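PDB 4WY5: esterase from Rhizomucor miehei, which probably hydrolyses carboxylic ester bonds as a carboxylesterase with an alpha/beta hydrolase fold. Local coordinates for residues S60-L65 and E132-A137; T68-P72 and S147-N151; I172-E176 and K236-L240; A243-E249 and Q274-A278; A254-T258 and F306-I311. All blocks are in the same frame, centred on the assembly; numbering follows the deposited sequence.

Interaction 1. Residues S60-L65 and E132-A137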
# COMPACT_ATOMS: atom_id res chain seq x y z
N SER A 60 35.37 6.22 -10.52
CA SER A 60 34.56 7.34 -10.05
C SER A 60 34.87 7.71 -8.61
O SER A 60 34.86 6.84 -7.73
CB SER A 60 33.06 7.00 -10.18
OG SER A 60 32.24 8.10 -9.82
N ASP A 61 35.17 8.99 -8.38
CA ASP A 61 35.34 9.53 -7.02
C ASP A 61 36.38 8.75 -6.23
O ASP A 61 36.28 8.61 -5.01
CB ASP A 61 34.00 9.50 -6.27
CG ASP A 61 33.98 10.42 -5.05
OD1 ASP A 61 34.47 11.57 -5.17
OD2 ASP A 61 33.46 10.00 -3.99
N GLY A 62 37.37 8.21 -6.94
CA GLY A 62 38.44 7.48 -6.29
C GLY A 62 38.14 6.02 -6.03
O GLY A 62 38.85 5.38 -5.25
N LYS A 63 37.12 5.47 -6.68
CA LYS A 63 36.85 4.04 -6.53
C LYS A 63 36.65 3.36 -7.86
O LYS A 63 36.36 4.02 -8.87
CB LYS A 63 35.64 3.81 -5.62
CG LYS A 63 35.89 4.37 -4.24
CD LYS A 63 34.88 3.93 -3.22
CE LYS A 63 35.32 4.46 -1.86
NZ LYS A 63 35.38 5.96 -1.88
N THR A 64 36.82 2.04 -7.87
CA THR A 64 36.51 1.23 -9.05
C THR A 64 35.22 0.45 -8.77
O THR A 64 35.07 -0.17 -7.72
CB THR A 64 37.67 0.27 -9.43
OG1 THR A 64 37.90 -0.67 -8.38
CG2 THR A 64 38.96 1.07 -9.70
N LEU A 65 34.29 0.54 -9.71
CA LEU A 65 32.95 -0.01 -9.53
C LEU A 65 32.60 -1.04 -10.59
O LEU A 65 33.12 -1.00 -11.72
CB LEU A 65 31.92 1.12 -9.59
CG LEU A 65 32.13 2.33 -8.69
CD1 LEU A 65 31.18 3.43 -9.10
CD2 LEU A 65 31.88 1.95 -7.24
N GLU A 132 29.83 4.53 0.33
CA GLU A 132 30.73 5.36 -0.46
C GLU A 132 30.79 4.92 -1.92
O GLU A 132 30.93 5.75 -2.82
CB GLU A 132 32.14 5.35 0.17
CG GLU A 132 32.24 6.19 1.46
CD GLU A 132 33.60 6.05 2.18
OE1 GLU A 132 34.49 5.32 1.67
OE2 GLU A 132 33.76 6.69 3.24
N GLU A 133 30.66 3.61 -2.17
CA GLU A 133 30.60 3.12 -3.54
C GLU A 133 29.30 3.58 -4.21
O GLU A 133 29.29 3.98 -5.39
CB GLU A 133 30.71 1.59 -3.58
CG GLU A 133 32.13 1.07 -3.36
CD GLU A 133 32.20 -0.42 -3.05
OE1 GLU A 133 31.17 -1.00 -2.64
OE2 GLU A 133 33.30 -1.00 -3.16
N ILE A 134 28.21 3.57 -3.46
CA ILE A 134 26.93 3.86 -4.07
C ILE A 134 26.84 5.35 -4.37
O ILE A 134 26.29 5.76 -5.42
CB ILE A 134 25.78 3.36 -3.18
CG1 ILE A 134 25.87 1.83 -3.05
CG2 ILE A 134 24.44 3.78 -3.75
CD1 ILE A 134 24.99 1.24 -2.01
N TYR A 135 27.45 6.16 -3.51
CA TYR A 135 27.54 7.59 -3.79
C TYR A 135 28.37 7.83 -5.06
O TYR A 135 27.99 8.63 -5.92
CB TYR A 135 28.14 8.35 -2.59
CG TYR A 135 28.42 9.83 -2.87
CD1 TYR A 135 27.38 10.75 -2.96
CD2 TYR A 135 29.73 10.29 -3.05
CE1 TYR A 135 27.63 12.10 -3.22
CE2 TYR A 135 29.99 11.63 -3.31
CZ TYR A 135 28.95 12.53 -3.39
OH TYR A 135 29.21 13.85 -3.64
N ALA A 136 29.47 7.10 -5.20
CA ALA A 136 30.33 7.24 -6.37
C ALA A 136 29.65 6.77 -7.65
O ALA A 136 29.87 7.33 -8.72
CB ALA A 136 31.63 6.49 -6.16
N ALA A 137 28.79 5.75 -7.55
CA ALA A 137 28.08 5.30 -8.74
C ALA A 137 27.05 6.32 -9.18
O ALA A 137 26.87 6.56 -10.38
CB ALA A 137 27.42 3.95 -8.49
O HOH W 1 33.25 7.81 -2.94
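Leu-65, Lys-63 and Ser-60 pack a beta hairpin against one flank of helix 129-143, a strand-on-helix contact at one margin of the alpha/beta hydrolase fold; the axes of strand 63-65 and helix 132-137 cross at -78°, 9.1 Å apart. The hairpin reverses in a type I' turn from Ser-60 to Lys-63. Leu-65 forks over the helix backbone: CD1 lies against Ala-137 CA at 3.6 Å, and CD2 rests beside Glu-133 CB at 3.9 Å. Ala-136, with only a methyl group, lets the turn come close, its CB 3.8 Å from Asp-61 CB. Ser-60 OG, anti to its own N (chi1 -176°), donates to Ala-136 O at 2.7 Å, tilted 34° out of the carbonyl plane. Lys-63 crosses the side chain of Glu-133 at about a right angle, then bends at its last torsion; its NZ makes a long salt bridge to Glu-132 OE1 (3.7 Å). A water accepts from Lys-63 NZ and donates to Glu-132 O, tying hairpin to helix. The Glu-133 carboxylate turns to Ser-120 instead. On the helix flank next to the turn, Tyr-135 meets Tyr-173 of helix 162-176 edge-to-face, while Leu-65 pairs through its backbone with Val-58 on strand 52-60.

Interaction 2. Residues T68-P72 and S147-N151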
# COMPACT_ATOMS: atom_id res chain seq x y z
N THR A 68 25.63 -3.16 -13.42
CA THR A 68 24.82 -3.84 -14.43
C THR A 68 23.71 -2.88 -14.85
O THR A 68 23.04 -2.29 -14.01
CB THR A 68 24.24 -5.18 -13.90
OG1 THR A 68 25.32 -6.09 -13.65
CG2 THR A 68 23.30 -5.82 -14.91
N ILE A 69 23.57 -2.69 -16.16
CA ILE A 69 22.61 -1.75 -16.71
C ILE A 69 21.51 -2.50 -17.45
O ILE A 69 21.77 -3.25 -18.37
CB ILE A 69 23.30 -0.74 -17.66
CG1 ILE A 69 24.25 0.17 -16.88
CG2 ILE A 69 22.25 0.15 -18.33
CD1 ILE A 69 25.69 -0.11 -17.12
N VAL A 70 20.27 -2.26 -17.05
CA VAL A 70 19.14 -3.08 -17.50
C VAL A 70 18.09 -2.16 -18.11
O VAL A 70 17.79 -1.12 -17.52
CB VAL A 70 18.56 -3.89 -16.30
CG1 VAL A 70 17.62 -4.93 -16.74
CG2 VAL A 70 19.68 -4.57 -15.51
N ARG A 71 17.54 -2.53 -19.27
CA ARG A 71 16.66 -1.64 -20.05
C ARG A 71 15.56 -2.45 -20.79
O ARG A 71 15.79 -3.61 -21.13
CB ARG A 71 17.51 -0.82 -21.06
CG ARG A 71 16.72 0.17 -21.94
CD ARG A 71 17.49 0.83 -23.09
NE ARG A 71 18.40 1.87 -22.61
CZ ARG A 71 18.17 3.18 -22.65
NH1 ARG A 71 17.03 3.66 -23.14
NH2 ARG A 71 19.08 4.02 -22.18
N PRO A 72 14.38 -1.86 -21.04
CA PRO A 72 13.39 -2.68 -21.78
C PRO A 72 13.68 -2.72 -23.29
O PRO A 72 14.32 -1.80 -23.81
CB PRO A 72 12.05 -1.97 -21.49
CG PRO A 72 12.35 -0.92 -20.43
CD PRO A 72 13.79 -0.58 -20.58
N SER A 147 25.54 9.01 -22.79
CA SER A 147 25.98 7.73 -23.31
C SER A 147 25.10 6.59 -22.79
O SER A 147 25.13 5.49 -23.34
CB SER A 147 27.46 7.48 -22.96
OG SER A 147 27.63 6.99 -21.64
N LEU A 148 24.33 6.85 -21.73
CA LEU A 148 23.37 5.88 -21.19
C LEU A 148 21.95 6.13 -21.71
O LEU A 148 21.04 5.33 -21.44
CB LEU A 148 23.37 5.91 -19.66
CG LEU A 148 24.63 5.40 -18.93
CD1 LEU A 148 24.75 6.06 -17.57
CD2 LEU A 148 24.60 3.88 -18.78
N ASN A 149 21.75 7.25 -22.39
CA ASN A 149 20.44 7.65 -22.90
C ASN A 149 19.38 7.76 -21.78
O ASN A 149 18.28 7.20 -21.89
CB ASN A 149 19.97 6.68 -23.99
CG ASN A 149 19.91 7.34 -25.37
OD1 ASN A 149 20.23 8.52 -25.51
ND2 ASN A 149 19.50 6.57 -26.38
N ILE A 150 19.70 8.50 -20.73
CA ILE A 150 18.79 8.73 -19.61
C ILE A 150 18.66 10.20 -19.25
O ILE A 150 19.57 11.00 -19.53
CB ILE A 150 19.25 8.00 -18.32
CG1 ILE A 150 20.62 8.51 -17.87
CG2 ILE A 150 19.25 6.48 -18.49
CD1 ILE A 150 20.87 8.27 -16.42
N ASN A 151 17.54 10.56 -18.63
CA ASN A 151 17.37 11.88 -18.01
C ASN A 151 17.88 11.79 -16.59
O ASN A 151 17.15 11.33 -15.70
CB ASN A 151 15.91 12.32 -18.04
CG ASN A 151 15.70 13.71 -17.47
OD1 ASN A 151 16.65 14.38 -17.07
ND2 ASN A 151 14.45 14.16 -17.44
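Arg-71 and Ile-69, on strand 63-71 of the central alpha/beta hydrolase sheet, reach the chain where helix 145-148 gives way to strand 150-151. Both side chains leave the same side of the strand. Arg-71 sets out extended, with CG opposite the backbone N (chi1 -179°), and kinks at chi3 (-74°), which carries the guanidinium to the chain leaving the helix end. There NH2 donates to Asn-149 O at 3.3 Å, with a nearly straight N-H...O angle of 169°. The acceptor lies close to the guanidinium plane, but the donor stands well above the carbonyl plane. The other terminal nitrogen, NH1, is held by Gln-78 O, so the buried cation is gripped from two parts of the chain. Asn-149 has left the helix with positive phi; its CB lies beside Arg-71 NH2, and its ND2 donates to Glu-76 O. Val-113 and Leu-80 pack along Arg-71 from strands 113-117 and 80-86. Leu-148 extends toward Ile-69, the two side chains crossing at about a right angle, and also touches Trp-140 of helix 129-143. This apolar touch between Ile-69 and Leu-148 is light: Ile-69 CG1 lies 4.2 Å from Leu-148 CD2.

Interaction 3. Residues I172-E176 and K236-L240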
# COMPACT_ATOMS: atom_id res chain seq x y z
N ILE A 172 21.24 10.43 3.04
CA ILE A 172 21.75 11.38 4.03
C ILE A 172 23.18 11.80 3.68
O ILE A 172 23.51 12.99 3.70
CB ILE A 172 21.71 10.80 5.46
CG1 ILE A 172 20.26 10.48 5.88
CG2 ILE A 172 22.39 11.75 6.46
CD1 ILE A 172 20.14 9.75 7.23
N TYR A 173 24.00 10.81 3.35
CA TYR A 173 25.38 11.04 2.92
C TYR A 173 25.48 12.04 1.76
O TYR A 173 26.27 12.98 1.83
CB TYR A 173 26.02 9.70 2.53
CG TYR A 173 27.48 9.74 2.17
CD1 TYR A 173 27.88 9.94 0.86
CD2 TYR A 173 28.46 9.55 3.14
CE1 TYR A 173 29.22 9.96 0.51
CE2 TYR A 173 29.81 9.57 2.80
CZ TYR A 173 30.17 9.77 1.48
OH TYR A 173 31.50 9.79 1.13
N ALA A 174 24.65 11.86 0.73
CA ALA A 174 24.70 12.73 -0.45
C ALA A 174 24.36 14.18 -0.08
O ALA A 174 24.91 15.13 -0.66
CB ALA A 174 23.76 12.23 -1.53
N LYS A 175 23.44 14.34 0.86
CA LYS A 175 23.06 15.66 1.34
C LYS A 175 24.21 16.36 2.09
O LYS A 175 24.38 17.58 1.97
CB LYS A 175 21.83 15.57 2.25
CG LYS A 175 21.34 16.92 2.76
CD LYS A 175 20.25 16.74 3.81
CE LYS A 175 20.85 16.34 5.14
NZ LYS A 175 19.90 16.53 6.28
N GLU A 176 24.98 15.59 2.85
CA GLU A 176 26.08 16.13 3.65
C GLU A 176 27.28 16.52 2.77
O GLU A 176 28.18 17.25 3.21
CB GLU A 176 26.52 15.12 4.73
CG GLU A 176 25.44 14.78 5.75
CD GLU A 176 25.92 13.90 6.89
OE1 GLU A 176 26.91 13.14 6.72
OE2 GLU A 176 25.28 13.93 7.97
N LYS A 236 24.81 7.46 12.82
CA LYS A 236 23.47 7.28 12.23
C LYS A 236 23.51 6.64 10.84
O LYS A 236 22.54 5.98 10.44
CB LYS A 236 22.69 8.60 12.15
CG LYS A 236 23.05 9.56 11.03
CD LYS A 236 24.26 10.40 11.37
CE LYS A 236 24.75 11.19 10.17
NZ LYS A 236 26.01 11.89 10.50
N LEU A 237 24.61 6.81 10.10
CA LEU A 237 24.71 6.20 8.79
C LEU A 237 24.85 4.68 8.92
O LEU A 237 24.51 3.92 8.00
CB LEU A 237 25.91 6.76 8.02
CG LEU A 237 25.89 8.26 7.69
CD1 LEU A 237 27.20 8.68 7.00
CD2 LEU A 237 24.67 8.63 6.83
N ALA A 238 25.29 4.23 10.09
CA ALA A 238 25.33 2.79 10.38
C ALA A 238 24.00 2.32 10.94
O ALA A 238 23.42 1.33 10.47
CB ALA A 238 26.44 2.48 11.38
N THR A 239 23.50 3.04 11.94
CA THR A 239 22.24 2.70 12.57
C THR A 239 21.30 3.91 12.50
O THR A 239 21.33 4.78 13.38
CB THR A 239 22.44 2.22 14.04
OG1 THR A 239 23.17 3.20 14.78
CG2 THR A 239 23.19 0.88 14.08
N LEU A 240 20.49 3.92 11.44
CA LEU A 240 19.54 4.98 11.10
C LEU A 240 18.68 5.50 12.27
O LEU A 240 18.27 6.66 12.30
CB LEU A 240 18.61 4.48 9.98
CG LEU A 240 18.88 4.59 8.47
CD1 LEU A 240 19.89 5.66 8.13
CD2 LEU A 240 19.26 3.25 7.84
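Leu-237 and Lys-236, in the loop between helices 230-233 and 245-248, pack against the C-terminal part of helix 162-176. In the alpha/beta hydrolase fold this helix follows the turn that is probably the nucleophile elbow, and the contact lies near its far end. The polar link is a salt bridge between Lys-236 NZ and Glu-176 OE2 at 3.3 Å, which counts only as a weak hydrogen bond; Glu-176 OE1 is more distant, 4.1 Å from the same NZ. The two side chains approach from opposite directions. Lys-236 starts with CG between its backbone N and carbonyl carbon (chi1 78°) and folds again at chi2, which turns the rest of the chain out from the loop toward Glu-176, itself extended. Since Glu-176 is exposed, solvent probably weakens this attraction. Two backbone N-H groups find local acceptors: Glu-176 N donates to Ile-172 O at 3.1 Å, and Leu-237 N to the side chain of Asp-235. Lys-175 takes a separate route, its NZ bonding to Asp-247 O and Glu-249 O. Next to the ion pair, Leu-237 CD2 sits 3.9 Å from Ile-172 CG2. Tyr-271 of helix 265-277 touches both Ile-172 and Leu-240, whose side chains slide past each other. Leu-237 CD1 comes to the edge of the Tyr-173 ring, near its plane, 4.2 Å from Tyr-173 CD2.

Interaction 4. Residues A243-E249 and Q274-A278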
# COMPACT_ATOMS: atom_id res chain seq x y z
N ALA A 243 19.37 8.96 13.92
CA ALA A 243 19.28 10.21 13.17
C ALA A 243 18.49 11.28 13.92
O ALA A 243 17.44 11.00 14.51
CB ALA A 243 18.67 9.96 11.80
N THR A 244 19.00 12.50 13.90
CA THR A 244 18.31 13.65 14.50
C THR A 244 17.29 14.23 13.54
O THR A 244 17.27 13.90 12.35
CB THR A 244 19.27 14.79 14.85
OG1 THR A 244 19.79 15.35 13.63
CG2 THR A 244 20.40 14.32 15.75
N LYS A 245 16.43 15.09 14.07
CA LYS A 245 15.49 15.85 13.26
C LYS A 245 16.25 16.70 12.22
O LYS A 245 15.80 16.85 11.07
CB LYS A 245 14.62 16.73 14.17
CG LYS A 245 13.39 17.32 13.52
CD LYS A 245 12.43 17.86 14.60
CE LYS A 245 11.61 19.02 14.08
NZ LYS A 245 12.50 20.08 13.53
N ALA A 246 17.42 17.21 12.62
CA ALA A 246 18.29 18.00 11.73
C ALA A 246 18.93 17.15 10.63
O ALA A 246 19.02 17.58 9.47
CB ALA A 246 19.38 18.70 12.54
N ASP A 247 19.35 15.94 11.00
CA ASP A 247 19.90 15.00 10.04
C ASP A 247 18.92 14.70 8.90
O ASP A 247 19.33 14.52 7.76
CB ASP A 247 20.32 13.69 10.73
CG ASP A 247 21.59 13.83 11.57
OD1 ASP A 247 22.48 14.63 11.17
OD2 ASP A 247 21.71 13.14 12.61
N LEU A 248 17.62 14.66 9.22
CA LEU A 248 16.61 14.16 8.29
C LEU A 248 15.89 15.25 7.48
O LEU A 248 15.28 14.95 6.45
CB LEU A 248 15.56 13.36 9.08
CG LEU A 248 16.10 12.11 9.77
CD1 LEU A 248 14.98 11.37 10.47
CD2 LEU A 248 16.79 11.19 8.76
N GLU A 249 16.01 16.50 7.93
CA GLU A 249 15.37 17.63 7.25
C GLU A 249 15.86 17.79 5.80
O GLU A 249 17.05 17.65 5.52
CB GLU A 249 15.63 18.92 8.05
CG GLU A 249 14.40 19.79 8.31
CD GLU A 249 14.17 20.83 7.22
OE1 GLU A 249 15.13 21.13 6.47
OE2 GLU A 249 13.03 21.34 7.10
N GLN A 274 9.91 9.21 12.21
CA GLN A 274 11.04 10.14 12.30
C GLN A 274 11.14 11.04 11.07
O GLN A 274 11.37 12.26 11.17
CB GLN A 274 12.37 9.38 12.46
CG GLN A 274 12.49 8.46 13.68
CD GLN A 274 13.86 7.75 13.76
OE1 GLN A 274 13.94 6.51 13.75
NE2 GLN A 274 14.93 8.53 13.83
N LEU A 275 10.95 10.45 9.89
CA LEU A 275 10.99 11.22 8.66
C LEU A 275 9.84 12.23 8.63
O LEU A 275 10.05 13.40 8.29
CB LEU A 275 10.94 10.29 7.44
CG LEU A 275 12.16 9.41 7.15
CD1 LEU A 275 11.74 8.26 6.26
CD2 LEU A 275 13.30 10.18 6.47
N ALA A 276 8.65 11.83 9.04
CA ALA A 276 7.51 12.76 9.01
C ALA A 276 7.67 13.92 10.00
O ALA A 276 7.29 15.06 9.71
CB ALA A 276 6.20 12.00 9.27
N GLU A 277 8.25 13.65 11.16
CA GLU A 277 8.51 14.69 12.15
C GLU A 277 9.46 15.77 11.61
O GLU A 277 9.38 16.94 11.98
CB GLU A 277 9.07 14.06 13.43
CG GLU A 277 9.59 15.06 14.46
CD GLU A 277 10.40 14.38 15.58
OE1 GLU A 277 11.20 15.08 16.25
OE2 GLU A 277 10.25 13.15 15.77
N ALA A 278 10.36 15.36 10.72
CA ALA A 278 11.34 16.28 10.15
C ALA A 278 10.79 16.98 8.92
O ALA A 278 11.52 17.73 8.26
CB ALA A 278 12.63 15.54 9.81
O HOH W 2 14.79 11.36 14.53
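Leu-248 and Ala-278 form the apolar centre of a contact between the short helix 245-248 and the C-terminal end of helix 265-277, their CB atoms 3.7 Å apart. Leu-248 holds CG opposite its carbonyl carbon (chi1 -63°), which sends CD1 over the last turn of the longer helix to Gln-274 CB (3.8 Å) and CD2 to Leu-275 CD2 (4.3 Å). Further out, the aliphatic part of Lys-245 crosses Glu-277 at about a right angle, with Lys-245 CD 3.5 Å from Glu-277 OE1. The charges themselves stay apart, Lys-245 NZ lying 5.8 Å from that same OE1, so any attraction between them is probably modest. Glu-249 lays its CG against Ala-278 O. No direct hydrogen bond joins the segments; a water bridges them instead, donating to Ala-243 O and accepting from the extended side chain of Gln-274 through NE2 (2.9 Å). At the N-terminus of the short helix, Asp-247 N donates to Thr-244 OG1 at 2.7 Å, and Thr-244 N returns a nearly straight bond to Asp-247 OD2 on its anti side, 26° out of the carboxylate plane. This reciprocal pair is a capping box, a common N-terminal helix cap, here starting the short helix that precedes strand 254-259.

Interaction 5. Residues A254-T258 and F306-I311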
# COMPACT_ATOMS: atom_id res chain seq x y z
N ALA A 254 9.61 9.81 0.57
CA ALA A 254 9.89 8.41 0.87
C ALA A 254 8.67 7.53 0.66
O ALA A 254 7.54 7.98 0.86
CB ALA A 254 10.38 8.27 2.31
N LEU A 255 8.91 6.29 0.25
CA LEU A 255 7.89 5.23 0.26
C LEU A 255 8.44 4.07 1.08
O LEU A 255 9.51 3.56 0.76
CB LEU A 255 7.51 4.79 -1.17
CG LEU A 255 6.57 3.59 -1.33
CD1 LEU A 255 5.15 3.81 -0.73
CD2 LEU A 255 6.48 3.15 -2.79
N LEU A 256 7.76 3.70 2.16
CA LEU A 256 8.29 2.64 3.03
C LEU A 256 7.32 1.47 3.21
O LEU A 256 6.14 1.67 3.46
CB LEU A 256 8.68 3.23 4.38
CG LEU A 256 9.47 2.38 5.37
CD1 LEU A 256 10.24 3.31 6.28
CD2 LEU A 256 8.55 1.54 6.24
N PHE A 257 7.84 0.25 3.04
CA PHE A 257 7.07 -0.98 3.28
C PHE A 257 7.61 -1.68 4.50
O PHE A 257 8.84 -1.75 4.69
CB PHE A 257 7.12 -1.95 2.11
CG PHE A 257 6.49 -1.43 0.83
CD1 PHE A 257 5.16 -1.71 0.53
CD2 PHE A 257 7.23 -0.66 -0.06
CE1 PHE A 257 4.57 -1.25 -0.64
CE2 PHE A 257 6.66 -0.19 -1.24
CZ PHE A 257 5.32 -0.49 -1.53
N THR A 258 6.70 -2.23 5.30
CA THR A 258 7.05 -3.02 6.47
C THR A 258 6.31 -4.36 6.37
O THR A 258 5.25 -4.44 5.73
CB THR A 258 6.69 -2.23 7.74
OG1 THR A 258 7.88 -2.00 8.51
CG2 THR A 258 5.64 -2.93 8.55
N PHE A 306 0.95 -6.89 -5.36
CA PHE A 306 0.59 -5.56 -4.82
C PHE A 306 1.84 -4.68 -4.69
O PHE A 306 1.86 -3.54 -5.12
CB PHE A 306 -0.12 -5.71 -3.46
CG PHE A 306 -0.21 -4.42 -2.66
CD1 PHE A 306 -1.28 -3.53 -2.85
CD2 PHE A 306 0.76 -4.10 -1.72
CE1 PHE A 306 -1.37 -2.33 -2.12
CE2 PHE A 306 0.69 -2.91 -0.99
CZ PHE A 306 -0.38 -2.02 -1.19
N THR A 307 2.91 -5.24 -4.14
CA THR A 307 4.07 -4.42 -3.80
C THR A 307 4.78 -3.95 -5.06
O THR A 307 5.16 -2.78 -5.16
CB THR A 307 5.04 -5.17 -2.87
OG1 THR A 307 4.32 -5.62 -1.70
CG2 THR A 307 6.18 -4.26 -2.45
N ILE A 308 4.93 -4.84 -6.05
CA ILE A 308 5.51 -4.42 -7.33
C ILE A 308 4.67 -3.32 -8.01
O ILE A 308 5.19 -2.25 -8.33
CB ILE A 308 5.67 -5.62 -8.30
CG1 ILE A 308 6.78 -6.56 -7.81
CG2 ILE A 308 6.02 -5.12 -9.70
CD1 ILE A 308 8.16 -5.90 -7.72
N ASN A 309 3.37 -3.56 -8.19
CA ASN A 309 2.50 -2.56 -8.83
C ASN A 309 2.47 -1.21 -8.10
O ASN A 309 2.40 -0.16 -8.73
CB ASN A 309 1.06 -3.08 -8.94
CG ASN A 309 0.92 -4.21 -9.94
OD1 ASN A 309 1.84 -4.49 -10.71
ND2 ASN A 309 -0.27 -4.84 -9.98
N THR A 310 2.52 -1.24 -6.77
CA THR A 310 2.41 -0.03 -5.95
C THR A 310 3.68 0.83 -6.04
O THR A 310 3.61 2.06 -6.10
CB THR A 310 2.08 -0.41 -4.48
OG1 THR A 310 0.83 -1.12 -4.44
CG2 THR A 310 1.99 0.82 -3.60
N ILE A 311 4.85 0.18 -6.01
CA ILE A 311 6.11 0.85 -6.29
C ILE A 311 6.13 1.47 -7.70
O ILE A 311 6.50 2.64 -7.87
CB ILE A 311 7.32 -0.13 -6.18
CG1 ILE A 311 7.52 -0.63 -4.74
CG2 ILE A 311 8.61 0.53 -6.68
CD1 ILE A 311 8.64 -1.66 -4.62
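Strand 254-258 and helix 306-311 run almost exactly antiparallel, at 175°, with their axes 11.1 Å apart. Phe-257 and Leu-255 fill the layer between them, where the C-terminal helix 302-319 packs on the central sheet of the alpha/beta hydrolase fold. Phe-257 points at the helix, and its ring is met on several sides. Thr-307 CG2 sits over one face in a CH-pi contact, 3.9 Å from the ring centroid and 13° off the normal. Its OG1 bonds to Gln-303 O one turn back, leaving the methyl for the ring. Thr-310 CG2 and Phe-306 CE2 come at the ring edge, the latter 4.2 Å from Phe-257 CE1. Ile-311 CG1 presses obliquely on Phe-257 CE2 at 3.6 Å, while Leu-255 CD2 touches Ile-311 more lightly. On the neighbouring strand 282-287, Val-285 touches Phe-257 and Ala-283 touches Leu-255. The helix also meets the second subunit, whose Phe-306 packs on Leu-255 and whose Thr-310 packs on both Phe-306 and Thr-310. The Thr-310 hydroxyl is turned back into its own helix (chi1 -61°): OG1 donates to Phe-306 O at 2.7 Å, from above the carbonyl plane, and stands over one face of the Phe-306 ring.

Overall arrangement
Interactions 1 and 2 both use strand 63-71, their centres 18 Å apart, and cross along the chain as helices 129-143 and 145-148 follow in turn. Interaction 3 comes next, touching interaction 1 through Tyr-135 and Tyr-173, and interaction 4, about 11 Å away between centres, through Lys-175 and the carbonyls of Asp-247 and Glu-249. Interactions 4 and 5 cross in sequence and meet where Leu-275 packs on Ala-254. Interaction 5 reaches the same sheet as interactions 1 and 2 but lies 28 Å from interaction 1 between centres, across the chain's centre. Interactions 1, 2 and 5 join helices or the chain beyond them to the sheet, 3 and 4 join elements of the surrounding layer, and at interaction 5 the second subunit also packs on.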